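Local coordinates for protein endoglucanase EG-II (Hypocrea jecorina, PDB 3QR3) that hydrolyses internal beta-1,4-glucosidic bonds of cellulose, as an endo-acting cellulase whose catalytic domain is a TIM barrel of glycoside hydrolase family 5, at residues W129-S140 with A168-Q177; F60-L69 with S82-C93. One frame throughout, in Å; residues are numbered along the deposited sequence.

Interaction 1 of 2, residues W129-S140 with A168-Q177; sequences WSQLASKYASQS and AIRNAGATSQ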
loop_
_atom_site.group_PDB
_atom_site.type_symbol
_atom_site.label_atom_id
_atom_site.label_comp_id
_atom_site.label_asym_id
_atom_site.label_seq_id
_atom_site.Cartn_x
_atom_site.Cartn_y
_atom_site.Cartn_z
ATOM N N TRP A 129 -15.263 0.172 4.686
ATOM C CA TRP A 129 -15.005 0.285 3.258
ATOM C C TRP A 129 -16.193 0.829 2.470
ATOM O O TRP A 129 -16.018 1.506 1.461
ATOM C CB TRP A 129 -14.491 -1.036 2.683
ATOM C CG TRP A 129 -13.021 -1.174 2.899
ATOM C CD1 TRP A 129 -12.383 -2.062 3.723
ATOM C CD2 TRP A 129 -11.998 -0.363 2.315
ATOM N NE1 TRP A 129 -11.025 -1.865 3.666
ATOM C CE2 TRP A 129 -10.762 -0.829 2.809
ATOM C CE3 TRP A 129 -12.006 0.709 1.414
ATOM C CZ2 TRP A 129 -9.540 -0.258 2.432
ATOM C CZ3 TRP A 129 -10.789 1.277 1.044
ATOM C CH2 TRP A 129 -9.577 0.791 1.554
ATOM N N SER A 130 -17.402 0.561 2.942
ATOM C CA SER A 130 -18.584 1.067 2.254
ATOM C C SER A 130 -18.577 2.598 2.303
ATOM O O SER A 130 -18.870 3.278 1.315
ATOM C CB SER A 130 -19.852 0.497 2.898
ATOM O OG SER A 130 -21.005 0.892 2.187
ATOM N N GLN A 131 -18.212 3.142 3.458
ATOM C CA GLN A 131 -18.146 4.585 3.618
ATOM C C GLN A 131 -17.048 5.220 2.775
ATOM O O GLN A 131 -17.271 6.248 2.137
ATOM C CB GLN A 131 -17.951 4.959 5.087
ATOM C CG GLN A 131 -19.133 4.587 5.961
ATOM C CD GLN A 131 -18.878 4.947 7.398
ATOM O OE1 GLN A 131 -19.030 6.099 7.790
ATOM N NE2 GLN A 131 -18.473 3.966 8.189
ATOM N N LEU A 132 -15.864 4.618 2.773
ATOM C CA LEU A 132 -14.774 5.129 1.949
ATOM C C LEU A 132 -15.144 5.078 0.466
ATOM O O LEU A 132 -14.893 6.018 -0.275
ATOM C CB LEU A 132 -13.489 4.346 2.217
ATOM C CG LEU A 132 -12.900 4.592 3.606
ATOM C CD1 LEU A 132 -11.772 3.603 3.900
ATOM C CD2 LEU A 132 -12.413 6.038 3.689
ATOM N N ALA A 133 -15.750 3.978 0.044
ATOM C CA ALA A 133 -16.159 3.827 -1.347
ATOM C C ALA A 133 -17.187 4.889 -1.729
ATOM O O ALA A 133 -17.113 5.472 -2.804
ATOM C CB ALA A 133 -16.734 2.432 -1.576
ATOM N N SER A 134 -18.155 5.130 -0.851
ATOM C CA SER A 134 -19.152 6.165 -1.100
ATOM C C SER A 134 -18.490 7.537 -1.242
ATOM O O SER A 134 -18.823 8.312 -2.143
ATOM C CB SER A 134 -20.191 6.189 0.018
ATOM O OG SER A 134 -21.130 7.229 -0.196
ATOM N N LYS A 135 -17.538 7.833 -0.361
ATOM C CA LYS A 135 -16.841 9.114 -0.426
ATOM C C LYS A 135 -16.087 9.259 -1.746
ATOM O O LYS A 135 -16.102 10.316 -2.364
ATOM C CB LYS A 135 -15.855 9.256 0.733
ATOM C CG LYS A 135 -15.095 10.586 0.739
ATOM C CD LYS A 135 -14.296 10.772 2.031
ATOM C CE LYS A 135 -13.708 12.176 2.116
ATOM N NZ LYS A 135 -14.757 13.213 2.347
ATOM N N TYR A 136 -15.439 8.183 -2.180
ATOM C CA TYR A 136 -14.523 8.259 -3.311
ATOM C C TYR A 136 -15.082 7.709 -4.622
ATOM O O TYR A 136 -14.360 7.608 -5.609
ATOM C CB TYR A 136 -13.211 7.561 -2.944
ATOM C CG TYR A 136 -12.463 8.329 -1.881
ATOM C CD1 TYR A 136 -12.049 9.625 -2.120
ATOM C CD2 TYR A 136 -12.208 7.778 -0.629
ATOM C CE1 TYR A 136 -11.384 10.357 -1.159
ATOM C CE2 TYR A 136 -11.530 8.507 0.349
ATOM C CZ TYR A 136 -11.122 9.794 0.071
ATOM O OH TYR A 136 -10.453 10.547 1.017
ATOM N N ALA A 137 -16.369 7.372 -4.629
ATOM C CA ALA A 137 -16.983 6.719 -5.786
ATOM C C ALA A 137 -16.711 7.433 -7.111
ATOM O O ALA A 137 -16.497 6.784 -8.130
ATOM C CB ALA A 137 -18.488 6.543 -5.568
ATOM N N SER A 138 -16.715 8.763 -7.095
ATOM C CA SER A 138 -16.594 9.533 -8.331
ATOM C C SER A 138 -15.145 9.788 -8.738
ATOM O O SER A 138 -14.898 10.380 -9.781
ATOM C CB SER A 138 -17.319 10.873 -8.205
ATOM O OG SER A 138 -16.655 11.716 -7.273
ATOM N N GLN A 139 -14.190 9.341 -7.925
ATOM C CA GLN A 139 -12.771 9.575 -8.222
ATOM C C GLN A 139 -12.065 8.287 -8.637
ATOM O O GLN A 139 -11.670 7.482 -7.793
ATOM C CB GLN A 139 -12.086 10.240 -7.031
ATOM C CG GLN A 139 -12.749 11.555 -6.654
ATOM C CD GLN A 139 -11.979 12.336 -5.609
ATOM O OE1 GLN A 139 -11.906 11.940 -4.443
ATOM N NE2 GLN A 139 -11.419 13.467 -6.012
ATOM N N SER A 140 -11.915 8.092 -9.947
ATOM C CA SER A 140 -11.463 6.811 -10.479
ATOM C C SER A 140 -9.988 6.498 -10.200
ATOM O O SER A 140 -9.536 5.376 -10.437
ATOM C CB SER A 140 -11.734 6.738 -11.988
ATOM O OG SER A 140 -10.855 7.604 -12.689
ATOM N N ALA A 168 -19.123 -4.571 -1.227
ATOM C CA ALA A 168 -19.537 -3.314 -0.607
ATOM C C ALA A 168 -19.022 -2.110 -1.387
ATOM O O ALA A 168 -19.732 -1.117 -1.560
ATOM C CB ALA A 168 -19.081 -3.249 0.838
ATOM N N ILE A 169 -17.784 -2.200 -1.854
ATOM C CA ILE A 169 -17.167 -1.075 -2.539
ATOM C C ILE A 169 -17.902 -0.804 -3.855
ATOM O O ILE A 169 -18.204 0.337 -4.180
ATOM C CB ILE A 169 -15.679 -1.352 -2.815
ATOM C CG1 ILE A 169 -14.900 -1.393 -1.496
ATOM C CG2 ILE A 169 -15.108 -0.321 -3.776
ATOM C CD1 ILE A 169 -13.439 -1.736 -1.658
ATOM N N ARG A 170 -18.194 -1.866 -4.597
ATOM C CA ARG A 170 -18.880 -1.743 -5.879
ATOM C C ARG A 170 -20.327 -1.261 -5.707
ATOM O O ARG A 170 -20.791 -0.394 -6.451
ATOM C CB ARG A 170 -18.849 -3.078 -6.638
ATOM C CG ARG A 170 -17.453 -3.560 -7.052
ATOM C CD ARG A 170 -16.675 -2.510 -7.853
ATOM N NE ARG A 170 -15.436 -3.064 -8.404
ATOM C CZ ARG A 170 -14.360 -2.354 -8.734
ATOM N NH1 ARG A 170 -14.330 -1.038 -8.561
ATOM N NH2 ARG A 170 -13.298 -2.965 -9.226
ATOM N N ASN A 171 -21.033 -1.838 -4.734
ATOM C CA ASN A 171 -22.410 -1.452 -4.441
ATOM C C ASN A 171 -22.546 -0.008 -3.964
ATOM O O ASN A 171 -23.617 0.582 -4.077
ATOM C CB ASN A 171 -23.032 -2.391 -3.399
ATOM C CG ASN A 171 -23.372 -3.768 -3.970
ATOM O OD1 ASN A 171 -23.287 -4.002 -5.172
ATOM N ND2 ASN A 171 -23.755 -4.682 -3.096
ATOM N N ALA A 172 -21.465 0.557 -3.431
ATOM C CA ALA A 172 -21.483 1.948 -2.979
ATOM C C ALA A 172 -21.277 2.921 -4.137
ATOM O O ALA A 172 -21.307 4.136 -3.948
ATOM C CB ALA A 172 -20.427 2.171 -1.920
ATOM N N GLY A 173 -21.046 2.388 -5.331
ATOM C CA GLY A 173 -20.881 3.231 -6.506
ATOM C C GLY A 173 -19.451 3.364 -7.004
ATOM O O GLY A 173 -19.212 3.978 -8.045
ATOM N N ALA A 174 -18.492 2.793 -6.276
ATOM C CA ALA A 174 -17.094 2.846 -6.717
ATOM C C ALA A 174 -16.810 1.721 -7.705
ATOM O O ALA A 174 -16.189 0.709 -7.365
ATOM C CB ALA A 174 -16.128 2.790 -5.521
ATOM N N THR A 175 -17.264 1.912 -8.936
ATOM C CA THR A 175 -17.286 0.836 -9.912
ATOM C C THR A 175 -16.124 0.898 -10.890
ATOM O O THR A 175 -15.862 -0.078 -11.590
ATOM C CB THR A 175 -18.606 0.839 -10.710
ATOM O OG1 THR A 175 -18.764 2.104 -11.361
ATOM C CG2 THR A 175 -19.782 0.605 -9.780
ATOM N N SER A 176 -15.428 2.032 -10.938
ATOM C CA SER A 176 -14.352 2.204 -11.913
ATOM C C SER A 176 -12.966 1.911 -11.333
ATOM O O SER A 176 -12.010 1.731 -12.077
ATOM C CB SER A 176 -14.371 3.631 -12.471
ATOM O OG SER A 176 -13.962 4.566 -11.480
ATOM N N GLN A 177 -12.860 1.865 -10.008
ATOM C CA GLN A 177 -11.556 1.902 -9.347
ATOM C C GLN A 177 -10.864 0.545 -9.265
ATOM O O GLN A 177 -11.521 -0.492 -9.247
ATOM C CB GLN A 177 -11.710 2.465 -7.926
ATOM C CG GLN A 177 -12.055 3.947 -7.858
ATOM C CD GLN A 177 -13.552 4.234 -7.958
ATOM O OE1 GLN A 177 -14.352 3.362 -8.294
ATOM N NE2 GLN A 177 -13.931 5.471 -7.664
HETATM O O HOH W 1 -21.763 -0.520 0.134
HETATM O O HOH W 2 -22.857 5.416 -1.912
HETATM O O HOH W 3 -16.807 5.080 -10.197
#
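Ala133 and Ala172 meet methyl to methyl, their CB atoms 3.7 Å apart, where helix 122-136 lies against the end of helix 155-171. The apolar contacts rely on small residues: Ala133 CB also rests on the backbone of Ile169, with Ile169 CG2 and Ala174 CB close by, while Ala137 CB sits 3.6 Å from Gly173 C. Alanine suits these places because a methyl lets the two backbones come near each other. Gly173, with positive phi (105°), ends the second helix in a Schellman motif; a CB there would be jammed against the preceding carbonyl O and would come close to the methyl of Ala137. Deeper in, Ile169 CD1 lies beside Trp129 CE3 at 4.2 Å.

The direct hydrogen bonds belong to Gln177. Bent at chi2 (86°), its chain brings NE2 into the type I turn from Tyr136 to Gln139, where it donates to Ala137 O at 2.9 Å and to Gln139 O at 3.0 Å, both from above the carbonyl planes. Replacing Gln177 by an alanine would probably cost the turn this tie, leaving Gln139 O without its amide donor and Ala137 O with a water. Behind it, Arg170 NH1 and NH2 converge on Gln177 O, and NH1 also reaches Ala174 O, fixing the backbone from which the amide extends.

Waters join the more open side: Ser130 OG to Ala168 O, Ser134 OG to Ala172 O, and Ala137 O to Ser176 OG. Methyl packing thus sets how closely the backbones approach, while directional bonds from one amide fix the turn.

Interaction 2 of 2, residues F60-L69 with S82-C93; sequences FRLPVGWQYL and SISKYDQLVQGC
Tyr86 extends from its helix with CG anti to the backbone N (chi1 -177°), which sends its ring toward strand 60-64, and Leu62, with CG anti to its own carbonyl carbon (chi1 -50°), leans back toward the helix. The phenol OH of Tyr86 donates to Leu62 O at 2.6 Å, arriving in the carbonyl plane on a lone pair. Tyrosine is apt here: its ring fills an apolar layer while its hydroxyl serves a buried carbonyl. Val64 lays CG1 over one face of that ring, 3.9 Å from the centroid, a CH-pi contact, and Leu69 CD2 approaches the ring obliquely near Tyr86 CB.

Leu62 meets Leu89 tip to tip, its CD1 3.8 Å from Leu89 CG, and the same methyl reaches the backbone of Val90. These branched side chains fill the layer between strand and helix; the axes of 60-64 and 82-93 pass 9.8 Å apart and run nearly antiparallel, at 173°. This is the strand-to-helix packing of a beta/alpha unit in the TIM barrel: helix 80-95 returns, after the short helix 66-69 and a loop, along the outer side of strand 59-64, while Arg61, on the other side of the strand, forms a salt bridge with Glu260.

At the far end of the helix, Cys93 SG lies at the edge of the Phe60 ring, near its plane and 3.9 Å from CD2. That sulfur is also bonded to Cys100 in a disulfide, which joins the helix to the next strand, 99-104.

Near the start of the helix, Ser82 OG donates to Tyr68 O at 2.8 Å. Serine is small enough for its CB to settle over a face of the Tyr68 ring, 3.8 Å from the centroid, and Tyr68 OH packs against Lys85 CB at 3.6 Å.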
loop_
_atom_site.group_PDB
_atom_site.type_symbol
_atom_site.label_atom_id
_atom_site.label_comp_id
_atom_site.label_asym_id
_atom_site.label_seq_id
_atom_site.Cartn_x
_atom_site.Cartn_y
_atom_site.Cartn_z
ATOM N N PHE A 60 0.979 6.830 -5.383
ATOM C CA PHE A 60 1.383 6.898 -3.976
ATOM C C PHE A 60 0.443 6.066 -3.137
ATOM O O PHE A 60 -0.733 5.930 -3.455
ATOM C CB PHE A 60 1.435 8.347 -3.484
ATOM C CG PHE A 60 2.380 9.184 -4.282
ATOM C CD1 PHE A 60 3.741 9.061 -4.099
ATOM C CD2 PHE A 60 1.910 10.032 -5.265
ATOM C CE1 PHE A 60 4.637 9.796 -4.865
ATOM C CE2 PHE A 60 2.791 10.780 -6.030
ATOM C CZ PHE A 60 4.159 10.657 -5.830
ATOM N N ARG A 61 0.982 5.486 -2.077
ATOM C CA ARG A 61 0.192 4.708 -1.147
ATOM C C ARG A 61 0.155 5.484 0.157
ATOM O O ARG A 61 1.189 5.983 0.621
ATOM C CB ARG A 61 0.849 3.350 -0.942
ATOM C CG ARG A 61 0.085 2.379 -0.060
ATOM C CD ARG A 61 0.591 0.984 -0.365
ATOM N NE ARG A 61 0.017 -0.097 0.436
ATOM C CZ ARG A 61 0.529 -0.539 1.577
ATOM N NH1 ARG A 61 1.598 0.050 2.117
ATOM N NH2 ARG A 61 -0.049 -1.559 2.195
ATOM N N LEU A 62 -1.037 5.595 0.739
ATOM C CA LEU A 62 -1.244 6.445 1.912
ATOM C C LEU A 62 -1.766 5.621 3.080
ATOM O O LEU A 62 -2.987 5.517 3.292
ATOM C CB LEU A 62 -2.228 7.570 1.580
ATOM C CG LEU A 62 -1.971 8.392 0.306
ATOM C CD1 LEU A 62 -3.016 9.503 0.160
ATOM C CD2 LEU A 62 -0.573 8.994 0.305
ATOM N N PRO A 63 -0.844 5.020 3.842
ATOM C CA PRO A 63 -1.194 4.156 4.969
ATOM C C PRO A 63 -1.918 4.932 6.042
ATOM O O PRO A 63 -1.506 6.046 6.366
ATOM C CB PRO A 63 0.171 3.715 5.510
ATOM C CG PRO A 63 1.110 3.919 4.411
ATOM C CD PRO A 63 0.610 5.114 3.658
ATOM N N VAL A 64 -2.979 4.348 6.592
ATOM C CA VAL A 64 -3.691 4.982 7.695
ATOM C C VAL A 64 -4.321 3.926 8.588
ATOM O O VAL A 64 -4.739 2.858 8.117
ATOM C CB VAL A 64 -4.761 5.976 7.198
ATOM C CG1 VAL A 64 -5.725 5.280 6.258
ATOM C CG2 VAL A 64 -5.509 6.598 8.399
ATOM N N GLY A 65 -4.367 4.216 9.880
ATOM C CA GLY A 65 -4.946 3.290 10.832
ATOM C C GLY A 65 -6.460 3.286 10.754
ATOM O O GLY A 65 -7.094 4.338 10.660
ATOM N N TRP A 66 -7.040 2.091 10.770
ATOM C CA TRP A 66 -8.489 1.931 10.867
ATOM C C TRP A 66 -9.030 2.753 12.044
ATOM O O TRP A 66 -9.984 3.516 11.895
ATOM C CB TRP A 66 -8.794 0.450 11.075
ATOM C CG TRP A 66 -10.228 0.041 11.066
ATOM C CD1 TRP A 66 -11.336 0.842 11.004
ATOM C CD2 TRP A 66 -10.703 -1.302 11.156
ATOM N NE1 TRP A 66 -12.480 0.064 11.026
ATOM C CE2 TRP A 66 -12.113 -1.254 11.134
ATOM C CE3 TRP A 66 -10.068 -2.546 11.265
ATOM C CZ2 TRP A 66 -12.899 -2.405 11.211
ATOM C CZ3 TRP A 66 -10.849 -3.685 11.340
ATOM C CH2 TRP A 66 -12.252 -3.606 11.309
ATOM N N GLN A 67 -8.401 2.609 13.203
ATOM C CA GLN A 67 -8.866 3.283 14.419
ATOM C C GLN A 67 -8.901 4.787 14.226
ATOM O O GLN A 67 -9.768 5.473 14.761
ATOM C CB GLN A 67 -7.990 2.925 15.630
ATOM C CG GLN A 67 -8.182 1.484 16.125
ATOM C CD GLN A 67 -7.276 0.480 15.411
ATOM O OE1 GLN A 67 -6.922 0.656 14.236
ATOM N NE2 GLN A 67 -6.879 -0.567 16.129
ATOM N N TYR A 68 -7.956 5.303 13.452
ATOM C CA TYR A 68 -7.904 6.735 13.205
ATOM C C TYR A 68 -9.143 7.218 12.439
ATOM O O TYR A 68 -9.752 8.234 12.787
ATOM C CB TYR A 68 -6.637 7.120 12.427
ATOM C CG TYR A 68 -6.596 8.597 12.150
ATOM C CD1 TYR A 68 -6.259 9.500 13.153
ATOM C CD2 TYR A 68 -6.931 9.094 10.902
ATOM C CE1 TYR A 68 -6.246 10.852 12.916
ATOM C CE2 TYR A 68 -6.915 10.447 10.649
ATOM C CZ TYR A 68 -6.573 11.320 11.662
ATOM O OH TYR A 68 -6.567 12.666 11.405
ATOM N N LEU A 69 -9.507 6.491 11.387
ATOM C CA LEU A 69 -10.575 6.935 10.495
ATOM C C LEU A 69 -11.926 6.974 11.191
ATOM O O LEU A 69 -12.754 7.832 10.896
ATOM C CB LEU A 69 -10.646 6.061 9.231
ATOM C CG LEU A 69 -9.473 6.239 8.257
ATOM C CD1 LEU A 69 -9.626 5.325 7.060
ATOM C CD2 LEU A 69 -9.319 7.697 7.811
ATOM N N SER A 82 -11.063 13.230 11.323
ATOM C CA SER A 82 -10.081 12.289 10.795
ATOM C C SER A 82 -10.155 12.191 9.277
ATOM O O SER A 82 -9.130 12.275 8.590
ATOM C CB SER A 82 -10.280 10.906 11.421
ATOM O OG SER A 82 -10.118 10.983 12.824
ATOM N N ILE A 83 -11.362 12.018 8.746
ATOM C CA ILE A 83 -11.504 11.821 7.300
ATOM C C ILE A 83 -11.171 13.117 6.563
ATOM O O ILE A 83 -10.603 13.096 5.485
ATOM C CB ILE A 83 -12.902 11.270 6.903
ATOM C CG1 ILE A 83 -12.911 10.844 5.433
ATOM C CG2 ILE A 83 -13.997 12.305 7.164
ATOM C CD1 ILE A 83 -11.881 9.771 5.096
ATOM N N SER A 84 -11.498 14.248 7.178
ATOM C CA SER A 84 -11.171 15.556 6.623
ATOM C C SER A 84 -9.653 15.759 6.482
ATOM O O SER A 84 -9.163 16.236 5.459
ATOM C CB SER A 84 -11.772 16.654 7.510
ATOM O OG SER A 84 -11.407 17.939 7.041
ATOM N N LYS A 85 -8.913 15.406 7.527
ATOM C CA LYS A 85 -7.458 15.492 7.498
ATOM C C LYS A 85 -6.877 14.501 6.485
ATOM O O LYS A 85 -6.067 14.864 5.643
ATOM C CB LYS A 85 -6.880 15.224 8.891
ATOM C CG LYS A 85 -7.166 16.327 9.925
ATOM C CD LYS A 85 -6.516 17.651 9.514
ATOM C CE LYS A 85 -6.678 18.715 10.599
ATOM N NZ LYS A 85 -5.835 19.911 10.317
ATOM N N TYR A 86 -7.289 13.242 6.569
ATOM C CA TYR A 86 -6.779 12.227 5.648
ATOM C C TYR A 86 -7.101 12.568 4.198
ATOM O O TYR A 86 -6.275 12.380 3.304
ATOM C CB TYR A 86 -7.324 10.846 6.013
ATOM C CG TYR A 86 -6.779 9.730 5.160
ATOM C CD1 TYR A 86 -5.453 9.337 5.264
ATOM C CD2 TYR A 86 -7.595 9.067 4.250
ATOM C CE1 TYR A 86 -4.949 8.304 4.489
ATOM C CE2 TYR A 86 -7.110 8.037 3.471
ATOM C CZ TYR A 86 -5.792 7.656 3.594
ATOM O OH TYR A 86 -5.306 6.639 2.813
ATOM N N ASP A 87 -8.290 13.106 3.962
ATOM C CA ASP A 87 -8.673 13.458 2.593
ATOM C C ASP A 87 -7.778 14.540 1.994
ATOM O O ASP A 87 -7.607 14.606 0.773
ATOM C CB ASP A 87 -10.142 13.879 2.493
ATOM C CG ASP A 87 -10.595 14.050 1.042
ATOM O OD1 ASP A 87 -10.368 13.124 0.241
ATOM O OD2 ASP A 87 -11.152 15.112 0.694
ATOM N N GLN A 88 -7.197 15.393 2.836
ATOM C CA GLN A 88 -6.293 16.414 2.318
ATOM C C GLN A 88 -5.093 15.753 1.656
ATOM O O GLN A 88 -4.609 16.216 0.626
ATOM C CB GLN A 88 -5.810 17.377 3.417
ATOM C CG GLN A 88 -6.869 18.316 3.949
ATOM C CD GLN A 88 -6.367 19.132 5.137
ATOM O OE1 GLN A 88 -5.177 19.420 5.248
ATOM N NE2 GLN A 88 -7.275 19.505 6.021
ATOM N N LEU A 89 -4.604 14.678 2.257
ATOM C CA LEU A 89 -3.457 13.972 1.695
ATOM C C LEU A 89 -3.880 13.236 0.407
ATOM O O LEU A 89 -3.170 13.247 -0.601
ATOM C CB LEU A 89 -2.875 13.003 2.727
ATOM C CG LEU A 89 -1.605 12.253 2.321
ATOM C CD1 LEU A 89 -0.476 13.240 2.046
ATOM C CD2 LEU A 89 -1.216 11.257 3.409
ATOM N N VAL A 90 -5.056 12.630 0.444
ATOM C CA VAL A 90 -5.616 11.962 -0.735
ATOM C C VAL A 90 -5.784 12.908 -1.931
ATOM O O VAL A 90 -5.357 12.594 -3.039
ATOM C CB VAL A 90 -6.982 11.303 -0.417
ATOM C CG1 VAL A 90 -7.583 10.659 -1.671
ATOM C CG2 VAL A 90 -6.826 10.270 0.686
ATOM N N GLN A 91 -6.407 14.065 -1.706
ATOM C CA GLN A 91 -6.588 15.038 -2.777
ATOM C C GLN A 91 -5.261 15.608 -3.274
ATOM O O GLN A 91 -5.114 15.894 -4.456
ATOM C CB GLN A 91 -7.547 16.158 -2.359
ATOM C CG GLN A 91 -8.951 15.672 -2.004
ATOM C CD GLN A 91 -9.557 14.774 -3.083
ATOM O OE1 GLN A 91 -9.377 15.007 -4.276
ATOM N NE2 GLN A 91 -10.270 13.736 -2.658
ATOM N N GLY A 92 -4.286 15.746 -2.383
ATOM C CA GLY A 92 -2.989 16.249 -2.790
ATOM C C GLY A 92 -2.352 15.291 -3.775
ATOM O O GLY A 92 -1.734 15.686 -4.766
ATOM N N CYS A 93 -2.516 14.008 -3.490
ATOM C CA CYS A 93 -2.008 12.954 -4.354
ATOM C C CYS A 93 -2.752 12.966 -5.696
ATOM O O CYS A 93 -2.141 12.940 -6.765
ATOM C CB CYS A 93 -2.182 11.606 -3.646
ATOM S SG CYS A 93 -1.894 10.179 -4.671
#

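The two contacts lie about 15 Å apart, centre to centre, in neighbouring parts of one TIM barrel, and both segments of interaction 2 come earlier in the chain than those of interaction 1. Interaction 2 packs a helix on its own strand, whereas interaction 1 joins two successive outer helices, 122-136 and 155-171. Helices 80-95 and 122-136 bring them together: Tyr136 OH is probably hydrogen-bonded to Asp87 OD1 at 2.7 Å, Gln139 OE1 probably to Gln91 NE2, and Lys135 packs on Ile83. The contacts therefore form a continuous run through three consecutive helices of the barrel's outer layer; interaction 2 includes strand 59-64 itself, and interaction 1 rests on strand 142-145 through Phe144.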